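Local coordinates for WbbZ protein (Klebsiella pneumoniae subsp. pneumoniae NTUH-K2044, PDB 6X1L) that is of unknown function, but is probably a polysaccharide pyruvyl transferase that adds pyruvyl groups to the sugars of surface polysaccharides, at residues L9-L14 and Y43-R48; S17-H22 and A50-P55; A253-S258 and T266-A271. All blocks are in the same frame, centred on the assembly; numbering follows the deposited sequence.

Interaction 1 of 3, residues L9-L14 and Y43-R48; sequences LKFDLL and YDFFER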
loop_
_atom_site.group_PDB
_atom_site.type_symbol
_atom_site.label_atom_id
_atom_site.label_comp_id
_atom_site.label_asym_id
_atom_site.label_seq_id
_atom_site.Cartn_x
_atom_site.Cartn_y
_atom_site.Cartn_z
ATOM N N LEU A 9 -28.498 -8.168 8.969
ATOM C CA LEU A 9 -29.643 -7.264 9.045
ATOM C C LEU A 9 -29.791 -6.684 10.444
ATOM O O LEU A 9 -30.013 -5.479 10.606
ATOM C CB LEU A 9 -30.920 -7.996 8.632
ATOM C CG LEU A 9 -32.245 -7.253 8.829
ATOM C CD1 LEU A 9 -32.379 -6.087 7.856
ATOM C CD2 LEU A 9 -33.421 -8.209 8.700
ATOM N N LYS A 10 -29.672 -7.533 11.468
ATOM C CA LYS A 10 -29.714 -7.049 12.845
ATOM C C LYS A 10 -28.677 -5.959 13.075
ATOM O O LYS A 10 -28.959 -4.949 13.733
ATOM C CB LYS A 10 -29.489 -8.214 13.810
ATOM C CG LYS A 10 -29.277 -7.788 15.251
ATOM C CD LYS A 10 -28.625 -8.889 16.069
ATOM C CE LYS A 10 -29.539 -10.090 16.218
ATOM N NZ LYS A 10 -28.882 -11.167 17.006
ATOM N N PHE A 11 -27.476 -6.138 12.518
ATOM C CA PHE A 11 -26.394 -5.184 12.725
ATOM C C PHE A 11 -26.729 -3.819 12.136
ATOM O O PHE A 11 -26.507 -2.789 12.782
ATOM C CB PHE A 11 -25.106 -5.741 12.115
ATOM C CG PHE A 11 -23.869 -4.991 12.503
ATOM C CD1 PHE A 11 -23.433 -4.981 13.815
ATOM C CD2 PHE A 11 -23.123 -4.320 11.548
ATOM C CE1 PHE A 11 -22.285 -4.302 14.175
ATOM C CE2 PHE A 11 -21.973 -3.637 11.899
ATOM C CZ PHE A 11 -21.551 -3.631 13.214
ATOM N N ASP A 12 -27.264 -3.790 10.911
ATOM C CA ASP A 12 -27.621 -2.524 10.275
ATOM C C ASP A 12 -28.655 -1.767 11.104
ATOM O O ASP A 12 -28.446 -0.607 11.477
ATOM C CB ASP A 12 -28.153 -2.780 8.861
ATOM C CG ASP A 12 -27.138 -3.474 7.963
ATOM O OD1 ASP A 12 -25.966 -3.618 8.370
ATOM O OD2 ASP A 12 -27.517 -3.883 6.845
ATOM N N LEU A 13 -29.788 -2.414 11.393
ATOM C CA LEU A 13 -30.857 -1.753 12.138
ATOM C C LEU A 13 -30.372 -1.274 13.499
ATOM O O LEU A 13 -30.739 -0.183 13.951
ATOM C CB LEU A 13 -32.042 -2.707 12.297
ATOM C CG LEU A 13 -32.702 -3.170 10.997
ATOM C CD1 LEU A 13 -33.673 -4.309 11.253
ATOM C CD2 LEU A 13 -33.407 -2.005 10.319
ATOM N N LEU A 14 -29.529 -2.067 14.157
ATOM C CA LEU A 14 -29.058 -1.716 15.492
ATOM C C LEU A 14 -28.220 -0.443 15.470
ATOM O O LEU A 14 -28.455 0.480 16.259
ATOM C CB LEU A 14 -28.263 -2.882 16.071
ATOM C CG LEU A 14 -28.013 -2.932 17.572
ATOM C CD1 LEU A 14 -29.321 -2.917 18.355
ATOM C CD2 LEU A 14 -27.224 -4.182 17.876
ATOM N N TYR A 43 -16.047 1.881 6.609
ATOM C CA TYR A 43 -16.452 3.070 5.868
ATOM C C TYR A 43 -17.524 2.730 4.840
ATOM O O TYR A 43 -18.464 3.506 4.639
ATOM C CB TYR A 43 -15.232 3.723 5.210
ATOM C CG TYR A 43 -14.237 4.240 6.226
ATOM C CD1 TYR A 43 -14.653 5.039 7.283
ATOM C CD2 TYR A 43 -12.891 3.904 6.151
ATOM C CE1 TYR A 43 -13.758 5.507 8.227
ATOM C CE2 TYR A 43 -11.983 4.365 7.091
ATOM C CZ TYR A 43 -12.423 5.167 8.127
ATOM O OH TYR A 43 -11.526 5.628 9.064
ATOM N N ASP A 44 -17.401 1.573 4.182
ATOM C CA ASP A 44 -18.459 1.115 3.287
ATOM C C ASP A 44 -19.765 0.921 4.047
ATOM O O ASP A 44 -20.846 1.248 3.541
ATOM C CB ASP A 44 -18.040 -0.191 2.609
ATOM C CG ASP A 44 -16.824 -0.019 1.707
ATOM O OD1 ASP A 44 -16.389 1.131 1.508
ATOM O OD2 ASP A 44 -16.303 -1.035 1.201
ATOM N N PHE A 45 -19.680 0.394 5.267
ATOM C CA PHE A 45 -20.876 0.154 6.070
ATOM C C PHE A 45 -21.553 1.462 6.469
ATOM O O PHE A 45 -22.782 1.572 6.412
ATOM C CB PHE A 45 -20.502 -0.664 7.302
ATOM C CG PHE A 45 -21.615 -0.790 8.309
ATOM C CD1 PHE A 45 -22.594 -1.752 8.161
ATOM C CD2 PHE A 45 -21.673 0.054 9.404
ATOM C CE1 PHE A 45 -23.615 -1.871 9.088
ATOM C CE2 PHE A 45 -22.693 -0.057 10.325
ATOM C CZ PHE A 45 -23.663 -1.021 10.170
ATOM N N PHE A 46 -20.769 2.464 6.877
ATOM C CA PHE A 46 -21.343 3.759 7.232
ATOM C C PHE A 46 -22.033 4.407 6.039
ATOM O O PHE A 46 -23.151 4.921 6.162
ATOM C CB PHE A 46 -20.256 4.688 7.771
ATOM C CG PHE A 46 -19.741 4.302 9.128
ATOM C CD1 PHE A 46 -20.513 3.543 9.989
ATOM C CD2 PHE A 46 -18.482 4.708 9.544
ATOM C CE1 PHE A 46 -20.041 3.191 11.240
ATOM C CE2 PHE A 46 -18.003 4.361 10.793
ATOM C CZ PHE A 46 -18.785 3.601 11.644
ATOM N N GLU A 47 -21.380 4.399 4.876
ATOM C CA GLU A 47 -21.948 5.061 3.708
ATOM C C GLU A 47 -23.216 4.364 3.234
ATOM O O GLU A 47 -24.174 5.025 2.817
ATOM C CB GLU A 47 -20.912 5.118 2.583
ATOM C CG GLU A 47 -19.686 5.957 2.910
ATOM C CD GLU A 47 -18.700 6.030 1.753
ATOM O OE1 GLU A 47 -17.539 6.437 1.978
ATOM O OE2 GLU A 47 -19.085 5.675 0.618
ATOM N N ARG A 48 -23.247 3.031 3.298
ATOM C CA ARG A 48 -24.405 2.305 2.787
ATOM C C ARG A 48 -25.619 2.463 3.693
ATOM O O ARG A 48 -26.758 2.340 3.225
ATOM C CB ARG A 48 -24.058 0.827 2.609
ATOM C CG ARG A 48 -25.038 0.071 1.733
ATOM C CD ARG A 48 -25.783 -0.976 2.528
ATOM N NE ARG A 48 -24.880 -2.010 3.023
ATOM C CZ ARG A 48 -25.261 -3.034 3.778
ATOM N NH1 ARG A 48 -26.533 -3.165 4.130
ATOM N NH2 ARG A 48 -24.369 -3.928 4.178
#
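Asp12 OD2 meets Arg48 NH1 at 3.0 Å in a salt bridge that ties helix 6-21 to helix 33-48. Both helices belong to the Rossmann-like domain built on the six-stranded parallel sheet, consistent with the two-domain GT-B architecture suggested by the protein's family. The bridge is electrostatic more than directional: its hydrogen bond is weak and bent, and the carboxylate and guanidinium planes stand 79° apart, so the two groups do not form the flat, two-pronged pairing that an arginine can offer an acid. Arg48 lies in the last turn of its helix, and its long side chain, bent at chi2 and chi3, reaches Asp12 from an exposed position and also touches Tyr153.

The other carboxylate oxygen has a different neighbour. Asp12 OD1 lies 3.0 Å from Phe45 CE1, at the ring edge and near the ring plane, where the slightly positive C-H rim of an aromatic ring suits a negative oxygen. CG of Asp12 stands beside its own backbone N (chi1 -60°), which places the carboxylate between Phe45 and Arg48.

Phe11 supplies the apolar half of the contact. Its CE2 sits 3.5 Å above one face of the Phe45 ring, offset toward the rim, and the two planes are inclined at 42°, neither a parallel stack nor a T-shape. Phenylalanines suit this place because their broad rings bridge the axes of segments 9-14 and 43-48, 11.4 Å apart at closest approach. Beyond the pair, Phe123 packs edge-to-face with Phe11, Tyr153 does the same with Phe45, and Met150 touches both phenylalanines. The closest carbons of the two rings are Phe11 CD2 and Phe45 CE1, 3.5 Å apart.

Interaction 2 of 3, residues S17-H22 and A50-P55; sequences SYHLSH and ALTYIP
A Schellman motif ends helix 33-48, with Ala50 at positive phi as its C' residue, and the chain leaving this turn toward edge strand 53-55 is caught by His19 near the end of helix 6-21. The turn belongs to a beta-alpha-beta crossover in which strands 23-27 and 53-55 lie side by side and parallel. NE2 of His19 donates to Thr52 O over 2.9 Å, with an N-H...O angle of 137°; the oxygen lies near the imidazole plane, while the donor is tilted 19° from the carbonyl plane. Thr52 OG1 is a second hydrogen-bond partner of His19 NE2, at 3.1 Å, with the direction open; a single N-H serving both oxygens would have to be shared. With CG anti to the backbone N (chi1 -165°), the imidazole reaches straight across from its helix to the turn.

Leucine suits position 51 because its branched end packs against the histidine stem: Leu51 CD2 touches His19 CB at 3.7 Å, and the same side chain also packs on Phe45 and Phe46. Phe24 meets the imidazole edge-to-face. Because a carbonyl oxygen can only accept, the bond to Thr52 O implies that His19 probably carries a proton on NE2.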
loop_
_atom_site.group_PDB
_atom_site.type_symbol
_atom_site.label_atom_id
_atom_site.label_comp_id
_atom_site.label_asym_id
_atom_site.label_seq_id
_atom_site.Cartn_x
_atom_site.Cartn_y
_atom_site.Cartn_z
ATOM N N SER A 17 -30.283 2.467 14.810
ATOM C CA SER A 17 -31.055 2.847 15.990
ATOM C C SER A 17 -30.235 3.729 16.926
ATOM O O SER A 17 -30.735 4.737 17.433
ATOM C CB SER A 17 -31.541 1.598 16.721
ATOM O OG SER A 17 -32.252 1.949 17.897
ATOM N N TYR A 18 -28.964 3.376 17.145
ATOM C CA TYR A 18 -28.096 4.210 17.970
ATOM C C TYR A 18 -27.861 5.574 17.337
ATOM O O TYR A 18 -27.691 6.569 18.052
ATOM C CB TYR A 18 -26.756 3.518 18.198
ATOM C CG TYR A 18 -26.833 2.216 18.957
ATOM C CD1 TYR A 18 -27.621 2.092 20.092
ATOM C CD2 TYR A 18 -26.109 1.110 18.537
ATOM C CE1 TYR A 18 -27.685 0.898 20.786
ATOM C CE2 TYR A 18 -26.167 -0.082 19.221
ATOM C CZ TYR A 18 -26.954 -0.185 20.341
ATOM O OH TYR A 18 -27.001 -1.381 21.014
ATOM N N HIS A 19 -27.843 5.639 16.004
ATOM C CA HIS A 19 -27.538 6.891 15.319
ATOM C C HIS A 19 -28.653 7.913 15.492
ATOM O O HIS A 19 -28.396 9.122 15.458
ATOM C CB HIS A 19 -27.286 6.621 13.836
ATOM C CG HIS A 19 -26.628 7.757 13.116
ATOM N ND1 HIS A 19 -27.335 8.676 12.371
ATOM C CD2 HIS A 19 -25.325 8.116 13.019
ATOM C CE1 HIS A 19 -26.498 9.554 11.849
ATOM N NE2 HIS A 19 -25.272 9.238 12.228
ATOM N N LEU A 20 -29.893 7.455 15.677
ATOM C CA LEU A 20 -30.983 8.387 15.939
ATOM C C LEU A 20 -30.802 9.100 17.271
ATOM O O LEU A 20 -31.177 10.270 17.403
ATOM C CB LEU A 20 -32.321 7.650 15.912
ATOM C CG LEU A 20 -32.755 7.091 14.557
ATOM C CD1 LEU A 20 -33.952 6.168 14.718
ATOM C CD2 LEU A 20 -33.075 8.223 13.594
ATOM N N SER A 21 -30.215 8.425 18.259
ATOM C CA SER A 21 -30.159 8.945 19.620
ATOM C C SER A 21 -28.869 9.697 19.921
ATOM O O SER A 21 -28.892 10.685 20.662
ATOM C CB SER A 21 -30.329 7.801 20.621
ATOM O OG SER A 21 -31.525 7.083 20.373
ATOM N N HIS A 22 -27.741 9.250 19.374
ATOM C CA HIS A 22 -26.443 9.821 19.693
ATOM C C HIS A 22 -25.637 9.992 18.414
ATOM O O HIS A 22 -25.898 9.344 17.399
ATOM C CB HIS A 22 -25.665 8.938 20.684
ATOM C CG HIS A 22 -26.464 8.509 21.878
ATOM N ND1 HIS A 22 -27.273 7.393 21.869
ATOM C CD2 HIS A 22 -26.572 9.042 23.118
ATOM C CE1 HIS A 22 -27.850 7.260 23.051
ATOM N NE2 HIS A 22 -27.441 8.247 23.827
ATOM N N ALA A 50 -26.166 5.314 5.508
ATOM C CA ALA A 50 -26.317 6.752 5.744
ATOM C C ALA A 50 -25.911 7.149 7.160
ATOM O O ALA A 50 -26.502 8.052 7.754
ATOM C CB ALA A 50 -27.747 7.219 5.454
ATOM N N LEU A 51 -24.907 6.480 7.719
ATOM C CA LEU A 51 -24.464 6.742 9.084
ATOM C C LEU A 51 -23.333 7.761 9.048
ATOM O O LEU A 51 -22.217 7.446 8.621
ATOM C CB LEU A 51 -24.019 5.451 9.766
ATOM C CG LEU A 51 -25.096 4.376 9.900
ATOM C CD1 LEU A 51 -24.490 3.101 10.453
ATOM C CD2 LEU A 51 -26.228 4.865 10.787
ATOM N N THR A 52 -23.617 8.980 9.494
ATOM C CA THR A 52 -22.583 9.994 9.600
ATOM C C THR A 52 -21.820 9.833 10.908
ATOM O O THR A 52 -22.342 9.319 11.901
ATOM C CB THR A 52 -23.183 11.398 9.513
ATOM O OG1 THR A 52 -24.105 11.593 10.590
ATOM C CG2 THR A 52 -23.912 11.580 8.188
ATOM N N TYR A 53 -20.566 10.275 10.897
ATOM C CA TYR A 53 -19.702 10.158 12.059
ATOM C C TYR A 53 -18.727 11.325 12.061
ATOM O O TYR A 53 -18.550 12.014 11.053
ATOM C CB TYR A 53 -18.941 8.825 12.064
ATOM C CG TYR A 53 -17.964 8.672 10.910
ATOM C CD1 TYR A 53 -18.394 8.221 9.666
ATOM C CD2 TYR A 53 -16.617 8.980 11.065
ATOM C CE1 TYR A 53 -17.508 8.083 8.609
ATOM C CE2 TYR A 53 -15.722 8.844 10.008
ATOM C CZ TYR A 53 -16.177 8.393 8.787
ATOM O OH TYR A 53 -15.303 8.252 7.736
ATOM N N ILE A 54 -18.107 11.547 13.215
ATOM C CA ILE A 54 -16.989 12.478 13.311
ATOM C C ILE A 54 -15.780 11.671 13.763
ATOM O O ILE A 54 -15.908 10.803 14.641
ATOM C CB ILE A 54 -17.289 13.649 14.262
ATOM C CG1 ILE A 54 -17.580 13.149 15.678
ATOM C CG2 ILE A 54 -18.452 14.480 13.739
ATOM C CD1 ILE A 54 -17.524 14.235 16.726
ATOM N N PRO A 55 -14.606 11.888 13.173
ATOM C CA PRO A 55 -13.429 11.118 13.588
ATOM C C PRO A 55 -12.953 11.555 14.963
ATOM O O PRO A 55 -12.997 12.738 15.309
ATOM C CB PRO A 55 -12.393 11.437 12.502
ATOM C CG PRO A 55 -12.804 12.776 11.978
ATOM C CD PRO A 55 -14.309 12.812 12.065
#

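Interaction 3 of 3, residues A253-S258 and T266-A271; sequences AVYNYS and TCFITA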
loop_
_atom_site.group_PDB
_atom_site.type_symbol
_atom_site.label_atom_id
_atom_site.label_comp_id
_atom_site.label_asym_id
_atom_site.label_seq_id
_atom_site.Cartn_x
_atom_site.Cartn_y
_atom_site.Cartn_z
ATOM N N ALA A 253 -11.228 -19.460 15.417
ATOM C CA ALA A 253 -12.564 -19.068 15.857
ATOM C C ALA A 253 -13.303 -18.283 14.778
ATOM O O ALA A 253 -14.514 -18.456 14.600
ATOM C CB ALA A 253 -12.482 -18.259 17.151
ATOM N N VAL A 254 -12.603 -17.411 14.052
ATOM C CA VAL A 254 -13.264 -16.680 12.975
ATOM C C VAL A 254 -13.615 -17.629 11.834
ATOM O O VAL A 254 -14.668 -17.494 11.197
ATOM C CB VAL A 254 -12.387 -15.506 12.498
ATOM C CG1 VAL A 254 -13.020 -14.819 11.297
ATOM C CG2 VAL A 254 -12.177 -14.501 13.625
ATOM N N TYR A 255 -12.749 -18.611 11.568
ATOM C CA TYR A 255 -13.024 -19.585 10.518
ATOM C C TYR A 255 -14.288 -20.378 10.819
ATOM O O TYR A 255 -15.143 -20.563 9.945
ATOM C CB TYR A 255 -11.836 -20.534 10.348
ATOM C CG TYR A 255 -12.151 -21.702 9.439
ATOM C CD1 TYR A 255 -12.054 -21.575 8.056
ATOM C CD2 TYR A 255 -12.560 -22.923 9.957
ATOM C CE1 TYR A 255 -12.349 -22.638 7.219
ATOM C CE2 TYR A 255 -12.859 -23.988 9.128
ATOM C CZ TYR A 255 -12.750 -23.841 7.760
ATOM O OH TYR A 255 -13.044 -24.899 6.930
ATOM N N ASN A 256 -14.414 -20.875 12.053
ATOM C CA ASN A 256 -15.565 -21.700 12.405
ATOM C C ASN A 256 -16.868 -20.916 12.330
ATOM O O ASN A 256 -17.906 -21.479 11.968
ATOM C CB ASN A 256 -15.382 -22.295 13.803
ATOM C CG ASN A 256 -14.332 -23.390 13.838
ATOM O OD1 ASN A 256 -14.151 -24.126 12.868
ATOM N ND2 ASN A 256 -13.633 -23.504 14.961
ATOM N N TYR A 257 -16.836 -19.620 12.639
ATOM C CA TYR A 257 -18.064 -18.833 12.651
ATOM C C TYR A 257 -18.441 -18.282 11.279
ATOM O O TYR A 257 -19.630 -18.236 10.942
ATOM C CB TYR A 257 -17.943 -17.671 13.642
ATOM C CG TYR A 257 -19.225 -16.878 13.770
ATOM C CD1 TYR A 257 -20.334 -17.410 14.428
ATOM C CD2 TYR A 257 -19.334 -15.608 13.227
ATOM C CE1 TYR A 257 -21.511 -16.691 14.539
ATOM C CE2 TYR A 257 -20.507 -14.882 13.333
ATOM C CZ TYR A 257 -21.590 -15.428 13.991
ATOM O OH TYR A 257 -22.755 -14.704 14.097
ATOM N N SER A 258 -17.459 -17.868 10.476
ATOM C CA SER A 258 -17.723 -17.082 9.279
ATOM C C SER A 258 -17.302 -17.740 7.973
ATOM O O SER A 258 -17.929 -17.478 6.944
ATOM C CB SER A 258 -17.025 -15.717 9.378
ATOM O OG SER A 258 -17.560 -14.943 10.437
ATOM N N THR A 266 -12.437 -22.497 1.020
ATOM C CA THR A 266 -11.506 -22.139 2.082
ATOM C C THR A 266 -11.538 -23.236 3.137
ATOM O O THR A 266 -12.599 -23.522 3.704
ATOM C CB THR A 266 -11.874 -20.796 2.715
ATOM O OG1 THR A 266 -11.860 -19.766 1.722
ATOM C CG2 THR A 266 -10.889 -20.440 3.819
ATOM N N CYS A 267 -10.388 -23.848 3.401
ATOM C CA CYS A 267 -10.292 -24.869 4.432
ATOM C C CYS A 267 -9.210 -24.496 5.437
ATOM O O CYS A 267 -8.265 -23.767 5.121
ATOM C CB CYS A 267 -10.005 -26.254 3.837
ATOM S SG CYS A 267 -8.323 -26.497 3.249
ATOM N N PHE A 268 -9.368 -25.008 6.655
ATOM C CA PHE A 268 -8.501 -24.696 7.784
ATOM C C PHE A 268 -7.618 -25.903 8.067
ATOM O O PHE A 268 -8.128 -27.005 8.309
ATOM C CB PHE A 268 -9.337 -24.333 9.012
ATOM C CG PHE A 268 -8.550 -23.715 10.133
ATOM C CD1 PHE A 268 -8.199 -22.376 10.094
ATOM C CD2 PHE A 268 -8.185 -24.468 11.236
ATOM C CE1 PHE A 268 -7.483 -21.802 11.130
ATOM C CE2 PHE A 268 -7.472 -23.902 12.276
ATOM C CZ PHE A 268 -7.120 -22.566 12.221
ATOM N N ILE A 269 -6.305 -25.695 8.047
ATOM C CA ILE A 269 -5.328 -26.764 8.224
ATOM C C ILE A 269 -4.897 -26.764 9.684
ATOM O O ILE A 269 -4.168 -25.871 10.129
ATOM C CB ILE A 269 -4.124 -26.603 7.284
ATOM C CG1 ILE A 269 -4.513 -26.938 5.841
ATOM C CG2 ILE A 269 -2.972 -27.491 7.732
ATOM C CD1 ILE A 269 -5.194 -25.810 5.101
ATOM N N THR A 270 -5.346 -27.774 10.432
ATOM C CA THR A 270 -5.007 -27.877 11.848
ATOM C C THR A 270 -3.605 -28.435 12.052
ATOM O O THR A 270 -2.863 -27.959 12.919
ATOM C CB THR A 270 -6.034 -28.750 12.564
ATOM O OG1 THR A 270 -6.320 -29.900 11.759
ATOM C CG2 THR A 270 -7.318 -27.973 12.805
ATOM N N ALA A 271 -3.229 -29.443 11.271
ATOM C CA ALA A 271 -1.897 -30.028 11.351
ATOM C C ALA A 271 -1.562 -30.767 10.062
ATOM O O ALA A 271 -0.395 -31.009 9.760
ATOM C CB ALA A 271 -1.794 -30.966 12.545
#
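Tyr255 lays one face of its ring beneath the methylene of Phe268: Phe268 CB sits 3.5 Å from the ring centroid of Tyr255, only 10° off the ring normal, a well-centred CH-pi contact. The nearest single ring atom is Tyr255 CE2, also 3.5 Å from Phe268 CB. The phenyl ring of Phe268 then carries on past the edge of the tyrosine. Its plane is inclined by 29° to that of Tyr255, and the rings are slid apart, with centroids 5.3 Å from each other, and share little of their faces, so most of the contact falls to the CB.

Tyrosine reaches this far because its CG is anti to the backbone N (chi1 171°), which sends the ring out from helix 250-259 to strand 266-268. These two elements complete the beta-alpha-beta unit begun by strand 240-243, and strand 266-268 is an edge strand, within this chain, of the four-stranded parallel sheet. On that strand Thr266 and Phe268 both point their CB toward the helix, as alternate residues of a strand should, whereas that of Cys267 points away.

The phenol end of Tyr255 passes along the strand backbone, its OH lying 3.5 Å from Thr266 O and 3.7 Å from Cys267 CA. Thr266 turns its hydroxyl to Ser235 OG and offers its methyl to the tyrosine, CG2 standing 4.3 Å from Tyr255 CE1.

Interactions 1 and 2 share helix 6-21 and hold it to successive parts of one crossover: first to helix 33-48, then to the turn leading into strand 53-55. They touch directly, through Phe46 packing on Tyr53 and the probable hydrogen bond from Leu51 N to Phe46 O. Interaction 1 is largely buried and aromatic, with a salt bridge from buried Asp12 to exposed Arg48; interaction 2, nearer the surface, relies on a histidine binding a backbone carbonyl and a hydroxyl. Interaction 3, only partly buried, lies on the other sheet, about 34 Å from interaction 2 between centres, and fastens a helix to an edge strand by CH-pi and apolar packing, with neither salt bridge nor cross-segment hydrogen bond.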